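Local structure of HIT family hydrolase (Legionella pneumophila subsp. pneumophila, 6D6J) at residues Thr44-Ile49 and Gln80-Ser85; Lys52-Ile57 and Ser65-Asn70; Ile21-Val26 and Leu33-Ile38. The protein binds a zinc ion and is probably a hydrolase of the histidine triad (HIT) family, assembled as a dimer. All coordinates share one frame; numbering follows the deposited sequence. Where two conformers were deposited one is given.

Interaction 1 (Thr44-Ile49 and Gln80-Ser85); sequences THLLII and QAEGLS
Thr44, on strand 44-50, faces Leu84 in the turn after helix 62-81 with their CA atoms 8.3 Å apart, and the two backbones meet through side chains and one water. Thr44 and Leu84 make the larger part of the contact. With OG1 of Thr44 beside the backbone N (chi1 -66°), CG2 is left anti to that nitrogen and lies 3.9 Å from CD1 of Leu84, while the second branch of the leucine, CD2, reaches CB of Thr44 at 3.9 Å. The leucine thus spreads both methyls over the threonine, one against the methyl and one against the branch point, and the two side chains run at a slant to each other. The threonine hydroxyl serves a different partner: OG1 is 2.9 Å from a water that donates to the carbonyl oxygen of Glu82 at 2.7 Å, a polar bridge between strand and turn.

One step along the same face, CD1 of Leu46 touches CG of Glu82 at 3.9 Å, the two side chains crossing nearly at right angles. Only the aliphatic part of the glutamate is used here; its chain bends at chi2 (-59°) and turns the carboxylate away from the leucine. Leu46 also packs on Leu78 of the helix and on Leu110 of strand 108-112, which places it in the layer between helix and sheet.

The turn that presents Glu82 and Leu84 is a Schellman motif. Gly83, with positive phi, is its C-prime residue; its N bonds to O of Gln80 at 3.0 Å, and N of Leu84 bonds to O of Ala79. The arrangement is a helix C-terminus laid against the start of a strand, part of the helix-on-sheet packing of the alpha+beta HIT fold.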
loop_
_atom_site.group_PDB
_atom_site.type_symbol
_atom_site.label_atom_id
_atom_site.label_comp_id
_atom_site.label_asym_id
_atom_site.label_seq_id
_atom_site.Cartn_x
_atom_site.Cartn_y
_atom_site.Cartn_z
ATOM N N THR B 44 -11.061 8.386 10.180
ATOM C CA THR B 44 -9.668 8.409 10.614
ATOM C C THR B 44 -8.784 8.283 9.382
ATOM O O THR B 44 -8.977 7.376 8.558
ATOM C CB THR B 44 -9.351 7.274 11.600
ATOM O OG1 THR B 44 -10.082 7.489 12.807
ATOM C CG2 THR B 44 -7.857 7.194 11.943
ATOM N N HIS B 45 -7.802 9.176 9.259
ATOM C CA HIS B 45 -6.887 9.156 8.116
ATOM C C HIS B 45 -5.489 9.501 8.620
ATOM O O HIS B 45 -5.210 10.646 9.005
ATOM C CB HIS B 45 -7.381 10.130 7.047
ATOM C CG HIS B 45 -6.616 10.098 5.764
ATOM N ND1 HIS B 45 -7.086 10.746 4.641
ATOM C CD2 HIS B 45 -5.417 9.559 5.426
ATOM C CE1 HIS B 45 -6.210 10.605 3.664
ATOM N NE2 HIS B 45 -5.193 9.879 4.106
ATOM N N LEU B 46 -4.610 8.508 8.626
ATOM C CA LEU B 46 -3.260 8.648 9.150
ATOM C C LEU B 46 -2.256 8.475 8.019
ATOM O O LEU B 46 -2.535 7.834 7.000
ATOM C CB LEU B 46 -3.014 7.633 10.278
ATOM C CG LEU B 46 -4.048 7.740 11.419
ATOM C CD1 LEU B 46 -3.940 6.587 12.394
ATOM C CD2 LEU B 46 -3.951 9.073 12.161
ATOM N N LEU B 47 -1.073 9.045 8.222
ATOM C CA LEU B 47 0.042 8.952 7.288
ATOM C C LEU B 47 1.225 8.337 8.018
ATOM O O LEU B 47 1.544 8.751 9.139
ATOM C CB LEU B 47 0.445 10.354 6.810
ATOM C CG LEU B 47 -0.677 11.110 6.097
ATOM C CD1 LEU B 47 -0.296 12.554 5.821
ATOM C CD2 LEU B 47 -1.066 10.403 4.816
ATOM N N ILE B 48 1.868 7.345 7.403
ATOM C CA ILE B 48 3.051 6.700 7.972
ATOM C C ILE B 48 4.200 6.981 7.015
ATOM O O ILE B 48 4.114 6.662 5.819
ATOM C CB ILE B 48 2.857 5.185 8.204
ATOM C CG1 ILE B 48 1.598 4.866 9.053
ATOM C CG2 ILE B 48 4.090 4.612 8.910
ATOM C CD1 ILE B 48 0.278 4.803 8.313
ATOM N N ILE B 49 5.255 7.610 7.528
ATOM C CA ILE B 49 6.362 8.069 6.681
ATOM C C ILE B 49 7.699 7.566 7.208
ATOM O O ILE B 49 7.869 7.375 8.427
ATOM C CB ILE B 49 6.409 9.607 6.534
ATOM C CG1 ILE B 49 6.845 10.318 7.838
ATOM C CG2 ILE B 49 5.086 10.131 6.020
ATOM C CD1 ILE B 49 7.217 11.769 7.620
ATOM N N GLN B 80 -4.603 -1.198 14.483
ATOM C CA GLN B 80 -5.148 -1.835 15.683
ATOM C C GLN B 80 -5.207 -0.848 16.843
ATOM O O GLN B 80 -6.223 -0.757 17.547
ATOM C CB GLN B 80 -4.267 -3.016 16.067
ATOM C CG GLN B 80 -4.283 -4.098 15.036
ATOM C CD GLN B 80 -3.315 -5.217 15.339
ATOM O OE1 GLN B 80 -2.372 -5.056 16.123
ATOM N NE2 GLN B 80 -3.522 -6.357 14.698
ATOM N N ALA B 81 -4.116 -0.106 17.071
ATOM C CA ALA B 81 -4.056 0.827 18.193
ATOM C C ALA B 81 -5.139 1.881 18.084
ATOM O O ALA B 81 -5.651 2.355 19.103
ATOM C CB ALA B 81 -2.680 1.496 18.234
ATOM N N GLU B 82 -5.523 2.239 16.862
ATOM C CA GLU B 82 -6.494 3.289 16.619
ATOM C C GLU B 82 -7.898 2.744 16.390
ATOM O O GLU B 82 -8.802 3.503 16.019
ATOM C CB GLU B 82 -6.009 4.178 15.471
ATOM C CG GLU B 82 -4.663 4.865 15.772
ATOM C CD GLU B 82 -4.685 5.747 17.018
ATOM O OE1 GLU B 82 -5.732 6.359 17.307
ATOM O OE2 GLU B 82 -3.647 5.853 17.713
ATOM N N GLY B 83 -8.107 1.447 16.616
ATOM C CA GLY B 83 -9.452 0.904 16.602
ATOM C C GLY B 83 -10.061 0.699 15.233
ATOM O O GLY B 83 -11.285 0.646 15.118
ATOM N N LEU B 84 -9.245 0.557 14.187
ATOM C CA LEU B 84 -9.750 0.443 12.821
ATOM C C LEU B 84 -9.788 -0.989 12.306
ATOM O O LEU B 84 -10.450 -1.249 11.290
ATOM C CB LEU B 84 -8.874 1.259 11.859
ATOM C CG LEU B 84 -8.602 2.710 12.267
ATOM C CD1 LEU B 84 -7.677 3.362 11.233
ATOM C CD2 LEU B 84 -9.919 3.484 12.427
ATOM N N SER B 85 -9.047 -1.901 12.940
ATOM C CA SER B 85 -8.765 -3.195 12.336
ATOM C C SER B 85 -9.941 -4.161 12.387
ATOM O O SER B 85 -10.078 -4.990 11.484
ATOM C CB SER B 85 -7.530 -3.806 12.992
ATOM O OG SER B 85 -7.681 -3.868 14.397
HETATM O O HOH W 1 -9.548 6.021 15.271
#

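Interaction 2 (Lys52-Ile57 and Ser65-Asn70). With ZN (zinc ion), chain G.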
loop_
_atom_site.group_PDB
_atom_site.type_symbol
_atom_site.label_atom_id
_atom_site.label_comp_id
_atom_site.label_asym_id
_atom_site.label_seq_id
_atom_site.Cartn_x
_atom_site.Cartn_y
_atom_site.Cartn_z
ATOM N N LYS B 52 13.754 9.317 6.895
ATOM C CA LYS B 52 14.591 9.546 5.720
ATOM C C LYS B 52 13.748 10.103 4.571
ATOM O O LYS B 52 12.631 9.638 4.318
ATOM C CB LYS B 52 15.205 8.203 5.279
ATOM C CG LYS B 52 16.072 8.286 4.010
ATOM C CD LYS B 52 16.696 6.953 3.710
ATOM C CE LYS B 52 17.585 7.007 2.500
ATOM N NZ LYS B 52 18.351 5.753 2.355
ATOM N N HIS B 53 14.288 11.095 3.855
ATOM C CA HIS B 53 13.608 11.637 2.688
ATOM C C HIS B 53 13.812 10.723 1.484
ATOM O O HIS B 53 14.936 10.550 1.001
ATOM C CB HIS B 53 14.110 13.041 2.373
ATOM C CG HIS B 53 13.417 13.649 1.201
ATOM N ND1 HIS B 53 12.208 14.313 1.307
ATOM C CD2 HIS B 53 13.736 13.640 -0.112
ATOM C CE1 HIS B 53 11.830 14.707 0.104
ATOM N NE2 HIS B 53 12.732 14.304 -0.774
ATOM N N ILE B 54 12.720 10.139 1.000
ATOM C CA ILE B 54 12.683 9.366 -0.235
ATOM C C ILE B 54 11.494 9.919 -1.003
ATOM O O ILE B 54 10.391 9.982 -0.455
ATOM C CB ILE B 54 12.498 7.859 0.037
ATOM C CG1 ILE B 54 13.598 7.305 0.961
ATOM C CG2 ILE B 54 12.448 7.111 -1.283
ATOM C CD1 ILE B 54 13.329 5.870 1.430
ATOM N N ALA B 55 11.705 10.333 -2.256
ATOM C CA ALA B 55 10.688 11.134 -2.935
ATOM C C ALA B 55 9.455 10.321 -3.317
ATOM O O ALA B 55 8.323 10.758 -3.083
ATOM C CB ALA B 55 11.259 11.810 -4.183
ATOM N N THR B 56 9.653 9.173 -3.976
ATOM C CA THR B 56 8.549 8.342 -4.455
ATOM C C THR B 56 8.891 6.871 -4.261
ATOM O O THR B 56 10.048 6.503 -4.036
ATOM C CB THR B 56 8.236 8.546 -5.951
ATOM O OG1 THR B 56 9.228 7.880 -6.739
ATOM C CG2 THR B 56 8.150 10.023 -6.334
ATOM N N ILE B 57 7.876 6.013 -4.411
ATOM C CA ILE B 57 8.117 4.573 -4.364
ATOM C C ILE B 57 9.140 4.157 -5.410
ATOM O O ILE B 57 9.885 3.195 -5.201
ATOM C CB ILE B 57 6.782 3.814 -4.548
ATOM C CG1 ILE B 57 5.827 4.083 -3.368
ATOM C CG2 ILE B 57 7.005 2.312 -4.767
ATOM C CD1 ILE B 57 6.290 3.529 -2.019
ATOM N N SER B 65 14.233 -1.191 0.987
ATOM C CA SER B 65 13.001 -1.967 0.878
ATOM C C SER B 65 12.529 -2.495 2.222
ATOM O O SER B 65 11.322 -2.596 2.436
ATOM C CB SER B 65 13.139 -3.090 -0.149
ATOM O OG SER B 65 14.075 -4.058 0.295
ATOM N N GLU B 66 13.448 -2.817 3.138
ATOM C CA GLU B 66 13.047 -3.220 4.483
ATOM C C GLU B 66 12.359 -2.075 5.223
ATOM O O GLU B 66 11.336 -2.279 5.884
ATOM C CB GLU B 66 14.266 -3.722 5.256
ATOM C CG GLU B 66 13.921 -4.120 6.698
ATOM C CD GLU B 66 15.088 -4.741 7.432
ATOM O OE1 GLU B 66 15.005 -5.936 7.802
ATOM O OE2 GLU B 66 16.096 -4.037 7.631
ATOM N N LEU B 67 12.900 -0.860 5.111
ATOM C CA LEU B 67 12.232 0.313 5.666
ATOM C C LEU B 67 10.809 0.452 5.126
ATOM O O LEU B 67 9.862 0.711 5.884
ATOM C CB LEU B 67 13.075 1.555 5.357
ATOM C CG LEU B 67 12.471 2.906 5.711
ATOM C CD1 LEU B 67 12.257 3.065 7.218
ATOM C CD2 LEU B 67 13.383 4.010 5.170
ATOM N N LEU B 68 10.636 0.261 3.818
ATOM C CA LEU B 68 9.306 0.369 3.227
ATOM C C LEU B 68 8.367 -0.703 3.783
ATOM O O LEU B 68 7.209 -0.416 4.126
ATOM C CB LEU B 68 9.403 0.286 1.701
ATOM C CG LEU B 68 8.099 0.648 0.972
ATOM C CD1 LEU B 68 7.746 2.123 1.162
ATOM C CD2 LEU B 68 8.190 0.308 -0.510
ATOM N N ALA B 69 8.853 -1.941 3.904
ATOM C CA ALA B 69 8.036 -2.990 4.505
ATOM C C ALA B 69 7.698 -2.657 5.947
ATOM O O ALA B 69 6.586 -2.932 6.414
ATOM C CB ALA B 69 8.775 -4.321 4.432
ATOM N N ASN B 70 8.633 -2.037 6.665
ATOM C CA ASN B 70 8.392 -1.709 8.065
ATOM C C ASN B 70 7.386 -0.578 8.216
ATOM O O ASN B 70 6.664 -0.526 9.221
ATOM C CB ASN B 70 9.711 -1.411 8.771
ATOM C CG ASN B 70 10.490 -2.674 9.059
ATOM O OD1 ASN B 70 9.925 -3.771 9.053
ATOM N ND2 ASN B 70 11.775 -2.534 9.275
HETATM ZN ZN ZN G . 11.089 14.901 2.952
#
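Ile57 and Leu68 form the closer half of this contact, where the loop after strand 44-50 leans on helix 62-81. CD1 of Ile57 lies 3.8 Å from CD1 of Leu68 and 4.0 Å from CD2 of the same residue, so the end of the isoleucine is set against both branches of the leucine, with the side chains crossing at about a right angle. Leu68 turns its CG anti to the backbone nitrogen (chi1 -169°), which directs its two methyls at the loop. Both residues are buried, and both also pack on Phe93 of strand 89-95.

The other half is slacker. CD1 of Ile54 and CD2 of Leu67 approach only to 4.2 Å, sliding past each other in opposite directions, and Leu67 is partly exposed. Farther out, the extended, exposed Lys52 reaches past the contact to a salt bridge with Asp64 near the start of the helix.

Just before Ile54, His53 points away from the helix. Its imidazole binds the zinc ion through ND1 at 2.1 Å, and Cys11, Cys14 and His105 complete the site; Ile54, next in sequence, shares a backbone hydrogen bond with Ile106. Adjacent residues of the loop thus serve the metal and the apolar contact.

Leu67 also touches Ile32 of strand 32-36, whereas Leu68 meets Leu72 of the second subunit and Ile57 meets Tyr89 of that subunit, so this turn of the helix meets the zinc loop, the sheet and the second subunit.

Interaction 3 (Ile21-Val26 and Leu33-Ile38); sequences IPATVV and LAFRDI
Val26 and Ala34 share the shorter of the two backbone hydrogen bonds between residues 21-26 and 33-38, antiparallel parts of a hairpin: N of Val26 donates to O of Ala34 at 2.8 Å. The other runs from N of Arg36 to O of Thr24 at 3.0 Å. Between them Val25 and Phe35 form a non-hydrogen-bonded pair with CA atoms 4.2 Å apart.

On the face of that pair, CG1 of Val25 meets CD1 of Leu33 at 3.6 Å, the side chains crossing at about a right angle. On the other face, CG2 of Val26 packs on CB of Ala34 at 3.8 Å, and Thr24 lies alongside the extended Arg36, with its CG2 3.9 Å from CD of the arginine. A water accepts from N of Thr24 and donates to O of Arg36, continuing the link where the first segment bends away.

The ring of Phe35, its CG set between the backbone N and the carbonyl carbon (chi1 55°), leads away from residues 21-26 to meet Phe13 edge-to-face. Strand 44-50 flanks strand 32-36 on its other edge; Ile16 of helix 12-17 touches Ala23 and Phe35, and Leu78 of helix 62-81 covers Val26 and Ala34.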
loop_
_atom_site.group_PDB
_atom_site.type_symbol
_atom_site.label_atom_id
_atom_site.label_comp_id
_atom_site.label_asym_id
_atom_site.label_seq_id
_atom_site.Cartn_x
_atom_site.Cartn_y
_atom_site.Cartn_z
ATOM N N ILE B 21 6.734 22.077 11.858
ATOM C CA ILE B 21 5.349 22.347 11.488
ATOM C C ILE B 21 4.492 21.530 12.442
ATOM O O ILE B 21 4.756 20.339 12.638
ATOM C CB ILE B 21 5.088 21.958 10.024
ATOM C CG1 ILE B 21 5.737 22.992 9.103
ATOM C CG2 ILE B 21 3.583 21.795 9.735
ATOM C CD1 ILE B 21 5.694 22.642 7.665
ATOM N N PRO B 22 3.464 22.107 13.054
ATOM C CA PRO B 22 2.661 21.328 14.003
ATOM C C PRO B 22 1.894 20.213 13.305
ATOM O O PRO B 22 1.441 20.353 12.164
ATOM C CB PRO B 22 1.713 22.365 14.613
ATOM C CG PRO B 22 1.660 23.479 13.614
ATOM C CD PRO B 22 3.008 23.505 12.949
ATOM N N ALA B 23 1.775 19.089 13.996
ATOM C CA ALA B 23 1.067 17.929 13.475
ATOM C C ALA B 23 0.694 17.066 14.660
ATOM O O ALA B 23 1.324 17.149 15.712
ATOM C CB ALA B 23 1.938 17.130 12.502
ATOM N N THR B 24 -0.327 16.234 14.486
ATOM C CA THR B 24 -0.740 15.293 15.534
ATOM C C THR B 24 -0.020 13.979 15.284
ATOM O O THR B 24 -0.402 13.202 14.397
ATOM C CB THR B 24 -2.257 15.126 15.540
ATOM O OG1 THR B 24 -2.858 16.367 15.924
ATOM C CG2 THR B 24 -2.688 14.066 16.526
ATOM N N VAL B 25 1.046 13.745 16.042
ATOM C CA VAL B 25 1.880 12.557 15.899
ATOM C C VAL B 25 1.268 11.434 16.721
ATOM O O VAL B 25 0.965 11.608 17.908
ATOM C CB VAL B 25 3.321 12.860 16.338
ATOM C CG1 VAL B 25 4.177 11.578 16.378
ATOM C CG2 VAL B 25 3.924 13.898 15.410
ATOM N N VAL B 26 1.056 10.288 16.086
ATOM C CA VAL B 26 0.458 9.135 16.746
ATOM C C VAL B 26 1.438 7.992 16.932
ATOM O O VAL B 26 1.132 7.044 17.672
ATOM C CB VAL B 26 -0.823 8.670 16.023
ATOM C CG1 VAL B 26 -1.859 9.788 16.037
ATOM C CG2 VAL B 26 -0.519 8.239 14.596
ATOM N N LEU B 33 7.701 7.777 11.380
ATOM C CA LEU B 33 6.796 8.683 12.069
ATOM C C LEU B 33 5.402 8.517 11.480
ATOM O O LEU B 33 5.256 8.320 10.268
ATOM C CB LEU B 33 7.257 10.135 11.836
ATOM C CG LEU B 33 6.545 11.241 12.605
ATOM C CD1 LEU B 33 6.953 11.190 14.080
ATOM C CD2 LEU B 33 6.858 12.589 12.011
ATOM N N ALA B 34 4.375 8.602 12.321
ATOM C CA ALA B 34 3.001 8.569 11.836
ATOM C C ALA B 34 2.234 9.735 12.428
ATOM O O ALA B 34 2.407 10.068 13.605
ATOM C CB ALA B 34 2.286 7.261 12.166
ATOM N N PHE B 35 1.385 10.351 11.613
ATOM C CA PHE B 35 0.669 11.550 12.029
ATOM C C PHE B 35 -0.632 11.655 11.245
ATOM O O PHE B 35 -0.818 10.997 10.216
ATOM C CB PHE B 35 1.545 12.816 11.877
ATOM C CG PHE B 35 2.114 13.008 10.499
ATOM C CD1 PHE B 35 3.306 12.397 10.136
ATOM C CD2 PHE B 35 1.470 13.820 9.574
ATOM C CE1 PHE B 35 3.830 12.580 8.863
ATOM C CE2 PHE B 35 1.992 13.995 8.301
ATOM C CZ PHE B 35 3.169 13.377 7.951
ATOM N N ARG B 36 -1.541 12.498 11.730
ATOM C CA ARG B 36 -2.811 12.667 11.027
ATOM C C ARG B 36 -2.650 13.456 9.730
ATOM O O ARG B 36 -1.946 14.469 9.680
ATOM C CB ARG B 36 -3.800 13.428 11.901
ATOM C CG ARG B 36 -4.293 12.668 13.123
ATOM C CD ARG B 36 -5.377 13.463 13.810
ATOM N NE ARG B 36 -6.012 12.743 14.900
ATOM C CZ ARG B 36 -7.127 13.175 15.478
ATOM N NH1 ARG B 36 -7.671 14.318 15.076
ATOM N NH2 ARG B 36 -7.688 12.480 16.452
ATOM N N ASP B 37 -3.358 13.028 8.685
ATOM C CA ASP B 37 -3.509 13.865 7.494
ATOM C C ASP B 37 -4.448 15.018 7.836
ATOM O O ASP B 37 -5.539 14.793 8.366
ATOM C CB ASP B 37 -4.099 13.010 6.362
ATOM C CG ASP B 37 -4.046 13.676 4.996
ATOM O OD1 ASP B 37 -4.308 14.883 4.867
ATOM O OD2 ASP B 37 -3.784 12.951 4.017
ATOM N N ILE B 38 -4.032 16.257 7.554
ATOM C CA ILE B 38 -4.865 17.417 7.870
ATOM C C ILE B 38 -6.137 17.477 7.041
ATOM O O ILE B 38 -7.071 18.180 7.433
ATOM C CB ILE B 38 -4.119 18.763 7.743
ATOM C CG1 ILE B 38 -3.556 18.976 6.325
ATOM C CG2 ILE B 38 -3.038 18.891 8.800
ATOM C CD1 ILE B 38 -3.138 20.411 6.070
HETATM O O HOH W 2 -1.445 16.246 11.798
#

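In the fold
Interactions 1 and 3 share one sheet. Strands 32-36 and 44-50 are neighbours, joined by probable hydrogen bonds from N of Leu47 to O of Phe35 and from N of Ile49 to O of Leu33, both 2.8 Å; the centres of interactions 1 and 3 are about 11 Å apart. Interactions 1 and 2 use the two ends of helix 62-81, their centres about 18 Å apart, and both touch the second subunit. Interaction 2 contributes His53 to the zinc site. The side chain of His107, predicted to form the AMP-histidine intermediate, lies about 6 Å from that of Phe35, about 8 Å from that of Ile57 and about 10 Å from that of Leu46.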